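PDB 5UX5: BIFUNCTIONAL PROTEIN Proline utilization A (PutA) from Corynebacterium freiburgense, which probably couples FAD-dependent proline dehydrogenase and NAD-dependent aldehyde dehydrogenase activities to oxidise proline to glutamate in two steps, channelling the intermediate between its active sites. Local coordinates for residues I293-V298 with E343-G348; L373-L378 with Q391-V396. All blocks are in the same frame, centred on the assembly; numbering follows the deposited sequence.

Following the chain from its N terminus, contact 1 comes first: after strand 293-298 the chain passes through helices 303-313 and 323-337, and the loop closes when strand 345-350 returns parallel beside it. Helix 354-367 then leads to strand 373-378, which pairs with 345-350. Contact 2 closes the shorter loop around helix 383-393, where the chain turns back to start strand 396-403. The two loops follow one another in series, neither nesting nor crossing. Together they tie four consecutive strands of the proline dehydrogenase barrel, and charged side chains join the contacts on its inner face, with K294 and R346 of contact 1 facing D374 and E376 of contact 2. Both contacts also reach FAD.

Contact 1. Residues I293-V298 with E343-G348; sequences IKIRLV and ENVRVG. With FAD (flavin-adenine dinucleotide), chain E.
Two adjacent parallel strands of the proline dehydrogenase barrel, I293-V298 and V345-G348, are laced together by alternating backbone bonds. I295 N donates to R346 O at 2.9 Å, G348 N to I295 O at 2.8 Å, and L297 N takes the next rung, on G348 O, before the pairing runs on to A350. I293, I295 and V345 form an apolar layer in which I295 CD1 reaches V345 CG1 at 3.6 Å; such branched residues suit a face covered by helices 271-287 and 323-337, the helical shell of a TIM-type (beta/alpha) barrel. The opposite face, bearing K294, R296 and R346, is polar. With CG anti to the backbone N (chi1 -180°) and the chain extended beyond it, K294 carries CE past G348, whose bare CA lies 3.7 Å from it, and on to E376. R346 is held by D374, so these clustered cations meet acids on strand 373-378, the next strand beyond 345-350. R296, bent at chi3 (-63°), sends NE to E376 and swings NH1 to flavin N5 of FAD, a weak bond of 3.1 Å. At the C-terminal end of its strand, the compact V298 packs against the isoalloxazine, CG1 being 3.5 Å from FAD C4X.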
ATOM      1  N   ILE A 293      11.804  36.817  -0.712  1.00 38.19           N
ATOM      2  CA  ILE A 293      11.853  35.397  -0.415  1.00 35.41           C
ATOM      3  C   ILE A 293      13.191  34.873  -0.910  1.00 43.27           C
ATOM      4  O   ILE A 293      13.932  35.566  -1.612  1.00 55.36           O
ATOM      5  CB  ILE A 293      10.683  34.625  -1.041  1.00 34.31           C
ATOM      6  CG1 ILE A 293      10.744  34.688  -2.559  1.00 38.69           C
ATOM      7  CG2 ILE A 293       9.391  35.197  -0.595  1.00 35.30           C
ATOM      8  CD1 ILE A 293       9.703  33.811  -3.231  1.00 33.81           C
ATOM      9  N   LYS A 294      13.518  33.643  -0.514  1.00 33.48           N
ATOM     10  CA  LYS A 294      14.716  32.960  -0.995  1.00 34.98           C
ATOM     11  C   LYS A 294      14.357  31.540  -1.374  1.00 43.52           C
ATOM     12  O   LYS A 294      13.687  30.843  -0.612  1.00 44.36           O
ATOM     13  CB  LYS A 294      15.841  32.917   0.037  1.00 33.16           C
ATOM     14  CG  LYS A 294      17.091  32.212  -0.452  1.00 32.84           C
ATOM     15  CD  LYS A 294      18.215  32.261   0.572  1.00 33.16           C
ATOM     16  CE  LYS A 294      19.448  31.486   0.119  1.00 32.94           C
ATOM     17  NZ  LYS A 294      20.401  31.208   1.218  1.00 39.54           N
ATOM     18  N   ILE A 295      14.803  31.113  -2.545  1.00 43.97           N
ATOM     19  CA  ILE A 295      14.626  29.743  -2.991  1.00 31.91           C
ATOM     20  C   ILE A 295      15.972  29.050  -2.910  1.00 30.82           C
ATOM     21  O   ILE A 295      16.980  29.571  -3.393  1.00 31.26           O
ATOM     22  CB  ILE A 295      14.009  29.715  -4.396  1.00 31.01           C
ATOM     23  CG1 ILE A 295      12.563  30.202  -4.239  1.00 31.24           C
ATOM     24  CG2 ILE A 295      14.074  28.314  -5.007  1.00 30.27           C
ATOM     25  CD1 ILE A 295      11.854  30.560  -5.449  1.00 31.56           C
ATOM     26  N   ARG A 296      16.009  27.926  -2.212  1.00 30.26           N
ATOM     27  CA  ARG A 296      17.173  27.051  -2.249  1.00 34.14           C
ATOM     28  C   ARG A 296      16.963  26.058  -3.389  1.00 42.25           C
ATOM     29  O   ARG A 296      16.011  25.262  -3.363  1.00 46.06           O
ATOM     30  CB  ARG A 296      17.375  26.314  -0.923  1.00 29.87           C
ATOM     31  CG  ARG A 296      18.650  25.470  -0.933  1.00 40.25           C
ATOM     32  CD  ARG A 296      18.678  24.373   0.111  1.00 37.38           C
ATOM     33  NE  ARG A 296      18.639  24.901   1.460  1.00 42.48           N
ATOM     34  CZ  ARG A 296      18.249  24.188   2.500  1.00 47.32           C
ATOM     35  NH1 ARG A 296      17.859  22.938   2.302  1.00 48.06           N
ATOM     36  NH2 ARG A 296      18.223  24.724   3.715  1.00 50.36           N
ATOM     37  N   LEU A 297      17.821  26.124  -4.395  1.00 35.63           N
ATOM     38  CA  LEU A 297      17.770  25.203  -5.519  1.00 32.37           C
ATOM     39  C   LEU A 297      18.584  23.966  -5.188  1.00 29.15           C
ATOM     40  O   LEU A 297      19.792  24.075  -4.969  1.00 30.05           O
ATOM     41  CB  LEU A 297      18.342  25.859  -6.764  1.00 43.77           C
ATOM     42  CG  LEU A 297      17.369  26.682  -7.568  1.00 46.28           C
ATOM     43  CD1 LEU A 297      17.958  26.844  -8.949  1.00 52.17           C
ATOM     44  CD2 LEU A 297      16.068  25.975  -7.585  1.00 44.68           C
ATOM     45  N   VAL A 298      17.934  22.798  -5.171  1.00 28.75           N
ATOM     46  CA  VAL A 298      18.605  21.512  -4.997  1.00 28.24           C
ATOM     47  C   VAL A 298      18.253  20.640  -6.194  1.00 31.63           C
ATOM     48  O   VAL A 298      17.304  20.917  -6.936  1.00 37.02           O
ATOM     49  CB  VAL A 298      18.220  20.801  -3.676  1.00 34.09           C
ATOM     50  CG1 VAL A 298      18.365  21.738  -2.454  1.00 36.43           C
ATOM     51  CG2 VAL A 298      16.820  20.238  -3.764  1.00 35.66           C
ATOM     52  N   GLU A 343      14.563  40.552  -8.625  1.00 52.87           N
ATOM     53  CA  GLU A 343      15.338  41.003  -7.466  1.00 54.19           C
ATOM     54  C   GLU A 343      14.732  40.548  -6.137  1.00 50.52           C
ATOM     55  O   GLU A 343      15.460  40.427  -5.146  1.00 56.93           O
ATOM     56  CB  GLU A 343      15.473  42.537  -7.474  1.00 54.74           C
ATOM     57  N   ASN A 344      13.437  40.243  -6.095  1.00 42.15           N
ATOM     58  CA  ASN A 344      12.814  39.889  -4.832  1.00 42.73           C
ATOM     59  C   ASN A 344      12.962  38.419  -4.471  1.00 53.04           C
ATOM     60  O   ASN A 344      12.590  38.029  -3.359  1.00 54.68           O
ATOM     61  CB  ASN A 344      11.347  40.279  -4.869  1.00 38.73           C
ATOM     62  CG  ASN A 344      11.175  41.772  -4.812  1.00 42.75           C
ATOM     63  OD1 ASN A 344      11.759  42.413  -3.946  1.00 40.81           O
ATOM     64  ND2 ASN A 344      10.405  42.345  -5.737  1.00 42.46           N
ATOM     65  N   VAL A 345      13.563  37.615  -5.340  1.00 52.91           N
ATOM     66  CA  VAL A 345      13.809  36.201  -5.092  1.00 43.29           C
ATOM     67  C   VAL A 345      15.319  36.026  -5.003  1.00 40.05           C
ATOM     68  O   VAL A 345      16.007  35.976  -6.029  1.00 44.60           O
ATOM     69  CB  VAL A 345      13.204  35.305  -6.183  1.00 44.73           C
ATOM     70  CG1 VAL A 345      13.155  33.858  -5.703  1.00 39.97           C
ATOM     71  CG2 VAL A 345      11.814  35.779  -6.560  1.00 35.33           C
ATOM     72  N   ARG A 346      15.847  35.962  -3.784  1.00 35.02           N
ATOM     73  CA  ARG A 346      17.220  35.521  -3.602  1.00 34.81           C
ATOM     74  C   ARG A 346      17.294  34.018  -3.842  1.00 40.06           C
ATOM     75  O   ARG A 346      16.279  33.310  -3.818  1.00 33.32           O
ATOM     76  CB  ARG A 346      17.719  35.852  -2.206  1.00 38.87           C
ATOM     77  CG  ARG A 346      17.489  37.318  -1.776  1.00 47.50           C
ATOM     78  CD  ARG A 346      18.391  37.719  -0.630  1.00 38.92           C
ATOM     79  NE  ARG A 346      19.789  37.569  -1.019  1.00 42.16           N
ATOM     80  CZ  ARG A 346      20.584  36.606  -0.562  1.00 42.87           C
ATOM     81  NH1 ARG A 346      20.117  35.706   0.306  1.00 43.60           N
ATOM     82  NH2 ARG A 346      21.842  36.534  -0.974  1.00 44.39           N
ATOM     83  N   VAL A 347      18.509  33.533  -4.097  1.00 36.60           N
ATOM     84  CA  VAL A 347      18.726  32.171  -4.572  1.00 33.07           C
ATOM     85  C   VAL A 347      19.875  31.522  -3.822  1.00 40.55           C
ATOM     86  O   VAL A 347      21.013  32.005  -3.878  1.00 44.56           O
ATOM     87  CB  VAL A 347      19.035  32.137  -6.073  1.00 33.29           C
ATOM     88  CG1 VAL A 347      18.999  30.747  -6.553  1.00 32.59           C
ATOM     89  CG2 VAL A 347      18.054  32.973  -6.816  1.00 50.26           C
ATOM     90  N   GLY A 348      19.603  30.380  -3.198  1.00 42.08           N
ATOM     91  CA  GLY A 348      20.675  29.529  -2.728  1.00 42.16           C
ATOM     92  C   GLY A 348      20.887  28.362  -3.684  1.00 43.61           C
ATOM     93  O   GLY A 348      20.016  27.492  -3.805  1.00 48.79           O
TER
HETATM   94  PA  FAD E2001      25.392  15.756  -8.839  1.00 64.45           P
HETATM   95  O1A FAD E2001      26.219  14.439  -9.036  1.00 58.91           O
HETATM   96  O2A FAD E2001      25.502  16.818  -9.829  1.00 59.45           O
HETATM   97  O5B FAD E2001      23.915  15.648  -8.782  1.00 59.82           O
HETATM   98  C5B FAD E2001      23.316  14.465  -8.286  1.00 44.13           C
HETATM   99  C4B FAD E2001      21.810  14.599  -8.413  1.00 41.63           C
HETATM  100  O4B FAD E2001      21.389  14.311  -9.714  1.00 46.73           O
HETATM  101  C3B FAD E2001      21.057  13.658  -7.527  1.00 45.35           C
HETATM  102  O3B FAD E2001      20.922  14.049  -6.207  1.00 46.82           O
HETATM  103  C2B FAD E2001      19.745  13.559  -8.219  1.00 40.37           C
HETATM  104  O2B FAD E2001      18.861  14.522  -7.777  1.00 35.18           O
HETATM  105  C1B FAD E2001      20.126  13.686  -9.666  1.00 42.76           C
HETATM  106  N9A FAD E2001      20.184  12.404 -10.353  1.00 38.43           N
HETATM  107  C8A FAD E2001      21.242  11.506 -10.341  1.00 31.71           C
HETATM  108  N7A FAD E2001      20.921  10.421 -11.072  1.00 38.21           N
HETATM  109  C5A FAD E2001      19.649  10.547 -11.619  1.00 36.04           C
HETATM  110  C6A FAD E2001      18.841   9.750 -12.453  1.00 34.94           C
HETATM  111  N6A FAD E2001      19.242   8.446 -12.953  1.00 30.96           N
HETATM  112  N1A FAD E2001      17.627  10.205 -12.802  1.00 42.12           N
HETATM  113  C2A FAD E2001      17.179  11.417 -12.346  1.00 41.07           C
HETATM  114  N3A FAD E2001      17.941  12.214 -11.533  1.00 32.02           N
HETATM  115  C4A FAD E2001      19.162  11.818 -11.156  1.00 36.39           C
HETATM  116  N1  FAD E2001      17.780  17.551  -1.298  1.00 37.09           N
HETATM  117  C2  FAD E2001      16.345  17.629  -1.174  1.00 35.70           C
HETATM  118  O2  FAD E2001      15.576  16.741  -1.888  1.00 33.10           O
HETATM  119  N3  FAD E2001      15.774  18.553  -0.290  1.00 36.26           N
HETATM  120  C4  FAD E2001      16.558  19.440   0.449  1.00 36.30           C
HETATM  121  O4  FAD E2001      15.969  20.354   1.305  1.00 40.58           O
HETATM  122  C4X FAD E2001      18.038  19.482   0.212  1.00 32.59           C
HETATM  123  N5  FAD E2001      18.857  20.450   0.782  1.00 34.77           N
HETATM  124  C5X FAD E2001      20.230  20.488   0.498  1.00 37.46           C
HETATM  125  C6  FAD E2001      21.067  21.461   1.076  1.00 31.71           C
HETATM  126  C7  FAD E2001      22.424  21.463   0.776  1.00 33.77           C
HETATM  127  C7M FAD E2001      23.343  22.482   1.383  1.00 31.57           C
HETATM  128  C8  FAD E2001      22.958  20.542  -0.090  1.00 42.84           C
HETATM  129  C8M FAD E2001      24.418  20.552  -0.409  1.00 47.92           C
HETATM  130  C9  FAD E2001      22.140  19.579  -0.661  1.00 45.73           C
HETATM  131  C9A FAD E2001      20.789  19.556  -0.368  1.00 41.08           C
HETATM  132  N10 FAD E2001      19.978  18.561  -0.989  1.00 42.51           N
HETATM  133  C10 FAD E2001      18.596  18.509  -0.709  1.00 38.29           C
HETATM  134  C1' FAD E2001      20.598  17.552  -1.868  1.00 46.03           C
HETATM  135  C2' FAD E2001      20.521  17.796  -3.351  1.00 46.73           C
HETATM  136  O2' FAD E2001      19.202  17.676  -3.750  1.00 36.24           O
HETATM  137  C3' FAD E2001      21.449  16.769  -4.034  1.00 50.06           C
HETATM  138  O3' FAD E2001      20.948  15.513  -3.782  1.00 51.66           O
HETATM  139  C4' FAD E2001      22.930  16.758  -3.636  1.00 49.94           C
HETATM  140  O4' FAD E2001      23.382  17.975  -3.164  1.00 49.60           O
HETATM  141  C5' FAD E2001      23.861  16.187  -4.729  1.00 43.68           C
HETATM  142  O5' FAD E2001      23.661  16.689  -6.046  1.00 41.93           O
HETATM  143  P   FAD E2001      24.730  17.605  -6.848  1.00 49.06           P
HETATM  144  O1P FAD E2001      24.207  18.933  -7.517  1.00 49.22           O
HETATM  145  O2P FAD E2001      25.844  17.687  -5.734  1.00 47.93           O
HETATM  146  O3P FAD E2001      25.706  16.606  -7.669  1.00 56.94           O

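Contact 2. Residues L373-L378 with Q391-V396; sequences LDVEML and QAVGTV. With FAD (flavin-adenine dinucleotide), chain E.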
ATOM      1  N   LEU A 373      22.775  35.887  -4.843  1.00 44.15           N
ATOM      2  CA  LEU A 373      23.365  34.564  -4.956  1.00 35.70           C
ATOM      3  C   LEU A 373      24.097  34.217  -3.675  1.00 45.20           C
ATOM      4  O   LEU A 373      25.143  34.802  -3.373  1.00 50.62           O
ATOM      5  CB  LEU A 373      24.314  34.489  -6.148  1.00 38.59           C
ATOM      6  CG  LEU A 373      25.002  33.155  -6.414  1.00 35.79           C
ATOM      7  CD1 LEU A 373      23.980  32.105  -6.810  1.00 40.59           C
ATOM      8  CD2 LEU A 373      26.041  33.320  -7.489  1.00 36.55           C
ATOM      9  N   ASP A 374      23.566  33.233  -2.961  1.00 44.44           N
ATOM     10  CA  ASP A 374      24.281  32.507  -1.931  1.00 44.35           C
ATOM     11  C   ASP A 374      24.527  31.114  -2.487  1.00 43.43           C
ATOM     12  O   ASP A 374      23.773  30.654  -3.340  1.00 50.20           O
ATOM     13  CB  ASP A 374      23.464  32.426  -0.634  1.00 52.52           C
ATOM     14  CG  ASP A 374      23.076  33.800  -0.086  1.00 58.82           C
ATOM     15  OD1 ASP A 374      23.827  34.773  -0.308  1.00 61.53           O
ATOM     16  OD2 ASP A 374      22.017  33.911   0.575  1.00 55.40           O
ATOM     17  N   VAL A 375      25.594  30.457  -2.040  1.00 48.31           N
ATOM     18  CA  VAL A 375      25.877  29.059  -2.380  1.00 44.37           C
ATOM     19  C   VAL A 375      25.778  28.227  -1.111  1.00 44.02           C
ATOM     20  O   VAL A 375      26.406  28.555  -0.096  1.00 46.73           O
ATOM     21  CB  VAL A 375      27.266  28.885  -3.019  1.00 46.02           C
ATOM     22  CG1 VAL A 375      27.616  27.401  -3.099  1.00 43.20           C
ATOM     23  CG2 VAL A 375      27.329  29.549  -4.392  1.00 41.82           C
ATOM     24  N   GLU A 376      25.002  27.152  -1.158  1.00 40.40           N
ATOM     25  CA  GLU A 376      24.800  26.306   0.010  1.00 38.20           C
ATOM     26  C   GLU A 376      25.446  24.946  -0.237  1.00 42.46           C
ATOM     27  O   GLU A 376      25.242  24.351  -1.295  1.00 51.18           O
ATOM     28  CB  GLU A 376      23.306  26.202   0.334  1.00 39.60           C
ATOM     29  CG  GLU A 376      22.592  27.591   0.380  1.00 45.35           C
ATOM     30  CD  GLU A 376      21.208  27.534   1.026  1.00 51.51           C
ATOM     31  OE1 GLU A 376      20.539  28.596   1.153  1.00 55.43           O
ATOM     32  OE2 GLU A 376      20.793  26.415   1.405  1.00 46.27           O
ATOM     33  N   MET A 377      26.257  24.482   0.727  1.00 39.49           N
ATOM     34  CA  MET A 377      27.079  23.280   0.606  1.00 33.24           C
ATOM     35  C   MET A 377      26.993  22.441   1.881  1.00 46.46           C
ATOM     36  O   MET A 377      26.340  22.816   2.860  1.00 52.24           O
ATOM     37  CB  MET A 377      28.543  23.637   0.286  1.00 34.22           C
ATOM     38  CG  MET A 377      28.803  24.152  -1.157  1.00 40.94           C
ATOM     39  SD  MET A 377      30.495  24.702  -1.529  1.00 52.90           S
ATOM     40  CE  MET A 377      31.327  23.177  -1.926  1.00 48.08           C
ATOM     41  N   LEU A 378      27.659  21.282   1.863  1.00 44.05           N
ATOM     42  CA  LEU A 378      27.674  20.355   2.994  1.00 45.36           C
ATOM     43  C   LEU A 378      28.836  20.655   3.924  1.00 51.87           C
ATOM     44  O   LEU A 378      29.998  20.636   3.500  1.00 53.05           O
ATOM     45  CB  LEU A 378      27.766  18.910   2.528  1.00 38.76           C
ATOM     46  CG  LEU A 378      26.432  18.509   1.947  1.00 39.74           C
ATOM     47  CD1 LEU A 378      26.570  17.122   1.389  1.00 34.93           C
ATOM     48  CD2 LEU A 378      25.387  18.584   3.057  1.00 42.25           C
ATOM     49  N   GLN A 391      35.447  32.933  -1.653  1.00 63.53           N
ATOM     50  CA  GLN A 391      36.109  34.138  -2.142  1.00 66.84           C
ATOM     51  C   GLN A 391      35.428  34.716  -3.380  1.00 67.99           C
ATOM     52  O   GLN A 391      35.480  35.929  -3.601  1.00 77.23           O
ATOM     53  CB  GLN A 391      37.583  33.857  -2.409  1.00 73.35           C
ATOM     54  CG  GLN A 391      38.374  33.558  -1.149  1.00 83.38           C
ATOM     55  CD  GLN A 391      39.774  33.083  -1.450  1.00 91.53           C
ATOM     56  OE1 GLN A 391      40.121  32.832  -2.610  1.00 98.19           O
ATOM     57  NE2 GLN A 391      40.602  32.979  -0.410  1.00 88.38           N
ATOM     58  N   ALA A 392      34.781  33.885  -4.196  1.00 62.58           N
ATOM     59  CA  ALA A 392      34.092  34.416  -5.370  1.00 53.44           C
ATOM     60  C   ALA A 392      32.709  34.927  -5.005  1.00 49.76           C
ATOM     61  O   ALA A 392      32.380  36.093  -5.250  1.00 46.17           O
ATOM     62  CB  ALA A 392      33.980  33.346  -6.463  1.00 44.20           C
ATOM     63  N   VAL A 393      31.892  34.068  -4.394  1.00 46.83           N
ATOM     64  CA  VAL A 393      30.475  34.363  -4.227  1.00 48.70           C
ATOM     65  C   VAL A 393      30.146  35.168  -2.974  1.00 45.61           C
ATOM     66  O   VAL A 393      29.054  35.744  -2.910  1.00 51.48           O
ATOM     67  CB  VAL A 393      29.640  33.068  -4.216  1.00 52.29           C
ATOM     68  CG1 VAL A 393      29.805  32.283  -5.540  1.00 37.72           C
ATOM     69  CG2 VAL A 393      29.997  32.210  -3.006  1.00 50.07           C
ATOM     70  N   GLY A 394      31.046  35.228  -1.986  1.00 41.90           N
ATOM     71  CA  GLY A 394      30.754  35.877  -0.716  1.00 39.60           C
ATOM     72  C   GLY A 394      30.070  35.023   0.355  1.00 46.72           C
ATOM     73  O   GLY A 394      30.694  34.645   1.352  1.00 49.21           O
ATOM     74  N   THR A 395      28.789  34.717   0.163  1.00 40.73           N
ATOM     75  CA  THR A 395      27.989  33.991   1.140  1.00 40.94           C
ATOM     76  C   THR A 395      28.014  32.497   0.829  1.00 46.57           C
ATOM     77  O   THR A 395      27.580  32.066  -0.246  1.00 40.08           O
ATOM     78  CB  THR A 395      26.540  34.487   1.134  1.00 42.55           C
ATOM     79  OG1 THR A 395      26.507  35.911   1.256  1.00 48.98           O
ATOM     80  CG2 THR A 395      25.736  33.860   2.285  1.00 37.18           C
ATOM     81  N   VAL A 396      28.490  31.703   1.778  1.00 49.98           N
ATOM     82  CA  VAL A 396      28.411  30.255   1.663  1.00 42.62           C
ATOM     83  C   VAL A 396      27.778  29.723   2.942  1.00 45.98           C
ATOM     84  O   VAL A 396      28.229  30.041   4.049  1.00 48.99           O
ATOM     85  CB  VAL A 396      29.792  29.636   1.402  1.00 38.82           C
ATOM     86  CG1 VAL A 396      29.748  28.127   1.580  1.00 43.14           C
ATOM     87  CG2 VAL A 396      30.244  30.009   0.021  1.00 37.05           C
TER
HETATM   88  PA  FAD E2001      25.392  15.756  -8.839  1.00 64.45           P
HETATM   89  O1A FAD E2001      26.219  14.439  -9.036  1.00 58.91           O
HETATM   90  O2A FAD E2001      25.502  16.818  -9.829  1.00 59.45           O
HETATM   91  O5B FAD E2001      23.915  15.648  -8.782  1.00 59.82           O
HETATM   92  C5B FAD E2001      23.316  14.465  -8.286  1.00 44.13           C
HETATM   93  C4B FAD E2001      21.810  14.599  -8.413  1.00 41.63           C
HETATM   94  O4B FAD E2001      21.389  14.311  -9.714  1.00 46.73           O
HETATM   95  C3B FAD E2001      21.057  13.658  -7.527  1.00 45.35           C
HETATM   96  O3B FAD E2001      20.922  14.049  -6.207  1.00 46.82           O
HETATM   97  C2B FAD E2001      19.745  13.559  -8.219  1.00 40.37           C
HETATM   98  O2B FAD E2001      18.861  14.522  -7.777  1.00 35.18           O
HETATM   99  C1B FAD E2001      20.126  13.686  -9.666  1.00 42.76           C
HETATM  100  N9A FAD E2001      20.184  12.404 -10.353  1.00 38.43           N
HETATM  101  C8A FAD E2001      21.242  11.506 -10.341  1.00 31.71           C
HETATM  102  N7A FAD E2001      20.921  10.421 -11.072  1.00 38.21           N
HETATM  103  C5A FAD E2001      19.649  10.547 -11.619  1.00 36.04           C
HETATM  104  C6A FAD E2001      18.841   9.750 -12.453  1.00 34.94           C
HETATM  105  N6A FAD E2001      19.242   8.446 -12.953  1.00 30.96           N
HETATM  106  N1A FAD E2001      17.627  10.205 -12.802  1.00 42.12           N
HETATM  107  C2A FAD E2001      17.179  11.417 -12.346  1.00 41.07           C
HETATM  108  N3A FAD E2001      17.941  12.214 -11.533  1.00 32.02           N
HETATM  109  C4A FAD E2001      19.162  11.818 -11.156  1.00 36.39           C
HETATM  110  N1  FAD E2001      17.780  17.551  -1.298  1.00 37.09           N
HETATM  111  C2  FAD E2001      16.345  17.629  -1.174  1.00 35.70           C
HETATM  112  O2  FAD E2001      15.576  16.741  -1.888  1.00 33.10           O
HETATM  113  N3  FAD E2001      15.774  18.553  -0.290  1.00 36.26           N
HETATM  114  C4  FAD E2001      16.558  19.440   0.449  1.00 36.30           C
HETATM  115  O4  FAD E2001      15.969  20.354   1.305  1.00 40.58           O
HETATM  116  C4X FAD E2001      18.038  19.482   0.212  1.00 32.59           C
HETATM  117  N5  FAD E2001      18.857  20.450   0.782  1.00 34.77           N
HETATM  118  C5X FAD E2001      20.230  20.488   0.498  1.00 37.46           C
HETATM  119  C6  FAD E2001      21.067  21.461   1.076  1.00 31.71           C
HETATM  120  C7  FAD E2001      22.424  21.463   0.776  1.00 33.77           C
HETATM  121  C7M FAD E2001      23.343  22.482   1.383  1.00 31.57           C
HETATM  122  C8  FAD E2001      22.958  20.542  -0.090  1.00 42.84           C
HETATM  123  C8M FAD E2001      24.418  20.552  -0.409  1.00 47.92           C
HETATM  124  C9  FAD E2001      22.140  19.579  -0.661  1.00 45.73           C
HETATM  125  C9A FAD E2001      20.789  19.556  -0.368  1.00 41.08           C
HETATM  126  N10 FAD E2001      19.978  18.561  -0.989  1.00 42.51           N
HETATM  127  C10 FAD E2001      18.596  18.509  -0.709  1.00 38.29           C
HETATM  128  C1' FAD E2001      20.598  17.552  -1.868  1.00 46.03           C
HETATM  129  C2' FAD E2001      20.521  17.796  -3.351  1.00 46.73           C
HETATM  130  O2' FAD E2001      19.202  17.676  -3.750  1.00 36.24           O
HETATM  131  C3' FAD E2001      21.449  16.769  -4.034  1.00 50.06           C
HETATM  132  O3' FAD E2001      20.948  15.513  -3.782  1.00 51.66           O
HETATM  133  C4' FAD E2001      22.930  16.758  -3.636  1.00 49.94           C
HETATM  134  O4' FAD E2001      23.382  17.975  -3.164  1.00 49.60           O
HETATM  135  C5' FAD E2001      23.861  16.187  -4.729  1.00 43.68           C
HETATM  136  O5' FAD E2001      23.661  16.689  -6.046  1.00 41.93           O
HETATM  137  P   FAD E2001      24.730  17.605  -6.848  1.00 49.06           P
HETATM  138  O1P FAD E2001      24.207  18.933  -7.517  1.00 49.22           O
HETATM  139  O2P FAD E2001      25.844  17.687  -5.734  1.00 47.93           O
HETATM  140  O3P FAD E2001      25.706  16.606  -7.669  1.00 56.94           O
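The carboxylate oxygen OD2 of D374 is gripped by two cations, R346 NH1 and K294 NZ, while the rest of the acid lies across T395. The two side chains meet at a slant: D374 OD1 lies 3.1 Å from T395 CB, and T395 OG1 is 3.3 Å from the same D374 OD1. D374 CG lies beside the backbone N (chi1 -57°), which swings the carboxylate over to T395. Next along the strand, V375 N donates to T395 O in an almost straight bond of 3.1 Å (177° at the hydrogen), and V375 O receives the CA-H of V396, with V396 CA 3.2 Å from V375 O. This is where strand 396-403 begins its parallel pairing, closing the beta-alpha-beta unit of the barrel. G394, the first residue past helix 383-393, takes a positive phi of 86°, as glycine readily does, and turns the chain toward the strand. On the helix side, V375 CG2 meets V393 CG1 at 3.9 Å, the two valines crossing nearly at right angles; short apolar side chains suit this buried junction of strand and helix. Further on, the strand borders the dimethylbenzene edge of the flavin, with M377 O 3.4 Å from FAD C7M and L378 CG 3.7 Å from FAD C8M. Buried yet flanked by arginine and lysine, the D374 carboxylate is probably kept ionised, its charge balanced by R346 on the adjacent strand and K294 on the one beyond.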